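Local atomic coordinates of Agap007691-pb (Anopheles gambiae, PDB entry 5C98), a protein that belongs to the serpin family and, by that kinship, may inhibit serine proteases, although its function in the mosquito is unknown. Residues Q93-E104 with K168-T179. Sequence-based numbering, arbitrary orientation. Where two conformers were deposited one is given.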
# COMPACT_ATOMS: atom_id res chain seq x y z
N GLN A 93 10.62 3.66 -12.62
CA GLN A 93 10.63 2.24 -12.94
C GLN A 93 10.60 1.36 -11.70
O GLN A 93 10.39 0.15 -11.83
CB GLN A 93 11.88 1.89 -13.75
CG GLN A 93 13.15 1.90 -12.91
CD GLN A 93 14.42 1.83 -13.72
OE1 GLN A 93 14.84 2.82 -14.34
NE2 GLN A 93 15.06 0.67 -13.72
N HIS A 94 10.81 1.92 -10.52
CA HIS A 94 11.00 1.12 -9.32
C HIS A 94 9.74 0.95 -8.49
O HIS A 94 9.45 -0.15 -7.99
CB HIS A 94 12.09 1.76 -8.44
CG HIS A 94 13.36 2.05 -9.16
ND1 HIS A 94 14.17 1.05 -9.68
CD2 HIS A 94 13.98 3.22 -9.43
CE1 HIS A 94 15.22 1.60 -10.25
NE2 HIS A 94 15.14 2.91 -10.11
N LEU A 95 8.99 2.03 -8.31
CA LEU A 95 7.79 2.04 -7.50
C LEU A 95 6.94 3.15 -8.06
O LEU A 95 7.42 4.29 -8.20
CB LEU A 95 8.14 2.30 -6.03
CG LEU A 95 6.96 2.24 -5.05
CD1 LEU A 95 7.46 1.89 -3.65
CD2 LEU A 95 6.14 3.51 -5.01
N LYS A 96 5.71 2.82 -8.42
CA LYS A 96 4.77 3.81 -8.92
C LYS A 96 3.70 4.05 -7.87
O LYS A 96 3.07 3.10 -7.41
CB LYS A 96 4.16 3.33 -10.23
CG LYS A 96 5.17 3.34 -11.38
CD LYS A 96 4.51 2.95 -12.71
CE LYS A 96 5.54 2.75 -13.81
NZ LYS A 96 6.45 3.91 -13.91
N ALA A 97 3.55 5.30 -7.45
CA ALA A 97 2.53 5.71 -6.48
C ALA A 97 1.79 6.86 -7.12
O ALA A 97 2.31 7.99 -7.19
CB ALA A 97 3.17 6.12 -5.16
N LEU A 98 0.57 6.58 -7.59
CA LEU A 98 -0.17 7.49 -8.45
C LEU A 98 -1.57 7.67 -7.90
O LEU A 98 -2.27 6.68 -7.67
CB LEU A 98 -0.26 6.94 -9.87
CG LEU A 98 1.06 6.84 -10.65
CD1 LEU A 98 0.93 5.85 -11.82
CD2 LEU A 98 1.49 8.22 -11.12
N SER A 99 -1.97 8.91 -7.70
CA SER A 99 -3.34 9.24 -7.33
C SER A 99 -4.12 9.74 -8.54
O SER A 99 -3.57 10.28 -9.50
CB SER A 99 -3.39 10.29 -6.23
OG SER A 99 -2.75 11.48 -6.63
N PHE A 100 -5.44 9.58 -8.44
CA PHE A 100 -6.34 9.95 -9.53
C PHE A 100 -7.64 10.38 -8.87
O PHE A 100 -8.07 9.77 -7.88
CB PHE A 100 -6.54 8.73 -10.42
CG PHE A 100 -7.36 8.98 -11.64
CD1 PHE A 100 -6.80 9.61 -12.73
CD2 PHE A 100 -8.69 8.58 -11.70
CE1 PHE A 100 -7.54 9.87 -13.88
CE2 PHE A 100 -9.43 8.82 -12.86
CZ PHE A 100 -8.87 9.48 -13.94
N VAL A 101 -8.24 11.42 -9.40
CA VAL A 101 -9.43 12.01 -8.81
C VAL A 101 -10.51 12.08 -9.88
O VAL A 101 -10.25 12.56 -10.99
CB VAL A 101 -9.14 13.41 -8.26
CG1 VAL A 101 -10.35 14.01 -7.59
CG2 VAL A 101 -7.95 13.40 -7.32
N LEU A 102 -11.71 11.61 -9.53
CA LEU A 102 -12.89 11.86 -10.35
C LEU A 102 -13.72 12.97 -9.72
O LEU A 102 -13.94 12.99 -8.51
CB LEU A 102 -13.79 10.63 -10.46
CG LEU A 102 -13.23 9.41 -11.18
CD1 LEU A 102 -14.23 8.27 -11.07
CD2 LEU A 102 -12.98 9.76 -12.64
N VAL A 103 -14.18 13.89 -10.54
CA VAL A 103 -15.12 14.93 -10.13
C VAL A 103 -16.31 14.91 -11.09
O VAL A 103 -16.17 14.63 -12.28
CB VAL A 103 -14.49 16.34 -10.09
CG1 VAL A 103 -13.45 16.45 -8.99
CG2 VAL A 103 -13.90 16.72 -11.44
N GLU A 104 -17.49 15.21 -10.55
CA GLU A 104 -18.68 15.31 -11.38
C GLU A 104 -18.54 16.45 -12.39
O GLU A 104 -18.37 17.61 -12.02
CB GLU A 104 -19.92 15.53 -10.50
CG GLU A 104 -21.21 15.93 -11.24
CD GLU A 104 -21.58 15.01 -12.40
OE1 GLU A 104 -21.47 13.77 -12.24
OE2 GLU A 104 -21.98 15.55 -13.45
N LYS A 168 -20.12 13.02 -6.12
CA LYS A 168 -19.48 14.19 -6.72
C LYS A 168 -17.97 14.11 -6.78
O LYS A 168 -17.38 14.81 -7.61
CB LYS A 168 -19.84 15.46 -5.94
CG LYS A 168 -21.34 15.77 -5.89
CD LYS A 168 -21.59 17.05 -5.09
CE LYS A 168 -22.96 17.09 -4.48
NZ LYS A 168 -24.02 17.17 -5.50
N LEU A 169 -17.33 13.28 -5.94
CA LEU A 169 -15.89 13.37 -5.72
C LEU A 169 -15.39 12.01 -5.26
O LEU A 169 -15.85 11.50 -4.23
CB LEU A 169 -15.59 14.39 -4.64
CG LEU A 169 -14.13 14.57 -4.26
CD1 LEU A 169 -13.34 15.24 -5.39
CD2 LEU A 169 -14.02 15.44 -2.99
N MET A 170 -14.41 11.44 -5.97
CA MET A 170 -13.84 10.16 -5.60
C MET A 170 -12.35 10.17 -5.82
O MET A 170 -11.84 10.84 -6.73
CB MET A 170 -14.42 9.03 -6.43
CG MET A 170 -15.94 8.96 -6.36
SD MET A 170 -16.61 7.41 -6.99
CE MET A 170 -16.21 6.33 -5.64
N LEU A 171 -11.64 9.42 -4.97
CA LEU A 171 -10.19 9.40 -4.95
C LEU A 171 -9.70 7.98 -5.15
O LEU A 171 -10.33 7.03 -4.67
CB LEU A 171 -9.67 9.93 -3.59
CG LEU A 171 -8.15 10.00 -3.39
CD1 LEU A 171 -7.49 10.94 -4.40
CD2 LEU A 171 -7.89 10.45 -1.96
N PHE A 172 -8.56 7.82 -5.83
CA PHE A 172 -7.95 6.53 -6.11
C PHE A 172 -6.45 6.61 -5.88
O PHE A 172 -5.83 7.63 -6.15
CB PHE A 172 -8.27 6.10 -7.55
CG PHE A 172 -9.74 6.10 -7.80
CD1 PHE A 172 -10.50 4.97 -7.54
CD2 PHE A 172 -10.38 7.25 -8.23
CE1 PHE A 172 -11.87 5.01 -7.73
CE2 PHE A 172 -11.74 7.28 -8.39
CZ PHE A 172 -12.48 6.16 -8.15
N SER A 173 -5.89 5.52 -5.33
CA SER A 173 -4.46 5.39 -5.10
C SER A 173 -4.00 4.07 -5.67
O SER A 173 -4.57 3.03 -5.34
CB SER A 173 -4.19 5.38 -3.60
OG SER A 173 -2.91 4.80 -3.34
N GLY A 174 -2.98 4.10 -6.51
CA GLY A 174 -2.31 2.89 -6.95
C GLY A 174 -0.87 2.88 -6.48
O GLY A 174 -0.15 3.84 -6.78
N VAL A 175 -0.40 1.82 -5.81
CA VAL A 175 1.00 1.69 -5.41
C VAL A 175 1.51 0.34 -5.88
O VAL A 175 1.07 -0.71 -5.39
CB VAL A 175 1.21 1.86 -3.91
CG1 VAL A 175 2.69 1.67 -3.55
CG2 VAL A 175 0.71 3.25 -3.49
N SER A 176 2.45 0.36 -6.81
CA SER A 176 3.00 -0.83 -7.43
C SER A 176 4.49 -0.87 -7.22
O SER A 176 5.20 0.06 -7.61
CB SER A 176 2.69 -0.88 -8.92
OG SER A 176 1.30 -0.90 -9.09
N VAL A 177 4.97 -1.94 -6.61
CA VAL A 177 6.40 -2.18 -6.48
C VAL A 177 6.81 -3.00 -7.69
O VAL A 177 6.34 -4.13 -7.86
CB VAL A 177 6.71 -2.92 -5.17
CG1 VAL A 177 8.21 -3.28 -5.11
CG2 VAL A 177 6.24 -2.10 -4.00
N LEU A 178 7.68 -2.44 -8.52
CA LEU A 178 8.04 -3.02 -9.81
C LEU A 178 9.50 -3.46 -9.91
O LEU A 178 9.83 -4.21 -10.82
CB LEU A 178 7.72 -2.02 -10.93
CG LEU A 178 6.27 -1.52 -10.91
CD1 LEU A 178 6.09 -0.35 -11.87
CD2 LEU A 178 5.31 -2.65 -11.24
N THR A 179 10.34 -3.04 -8.99
CA THR A 179 11.75 -3.37 -9.09
C THR A 179 11.96 -4.86 -8.80
O THR A 179 11.30 -5.42 -7.92
CB THR A 179 12.53 -2.52 -8.08
OG1 THR A 179 12.52 -1.16 -8.50
CG2 THR A 179 13.93 -2.94 -8.00
O HOH W 1 11.82 -2.32 -12.86
O HOH W 2 0.63 2.23 -9.31
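The ring of Phe172 lies alongside strand 95-104, with one edge toward Phe100 and Leu102 on the same face of the sheet. Its CG is anti to the carbonyl carbon (chi1 -54°), which turns the CD2 edge toward the neighbouring strand: Phe172 CD2 sits 3.4 Å from Phe100 O, near the plane of the Phe172 ring, and 4.1 Å from Phe100 CD2. The latter carbon pair meets at the margin of the Phe100 ring, so the two phenyls touch without stacking. Leu102, the diagonal neighbour across the ladder (its direct partner is Met170), comes in obliquely and brings CD1 to 3.8 Å from Phe172 CE2. Tyr144 and Val140 of helix 133-146 pack over this apolar patch.

Farther along the same face Leu178 lies across the aliphatic part of Lys96 at about a right angle, with its CD1 3.7 Å from Lys96 CE; the ammonium group turns away to Gly92 O. Here the ladder ends in a different pattern: His94 O receives a good bond from Leu178 N (2.9 Å), although the donor stands 40° above the carbonyl plane, and a weak one from Thr179 N. Gln93 CG covers one face of the His94 ring.

On the reverse face Val101 CG2 touches Leu171 CD1 (3.8 Å), and Ala97 and Val175 both adjoin His45 of helix 43-51. Between these layers, paired N-H...O bonds join the strands almost exactly antiparallel (177°). Strand 124-128 adds to 95-104 in parallel, and strand 320-328 adds to 169-177 in parallel; with helices packed against it, this antiparallel pair belongs to the large central beta-sheet of the serpin fold, sheet A.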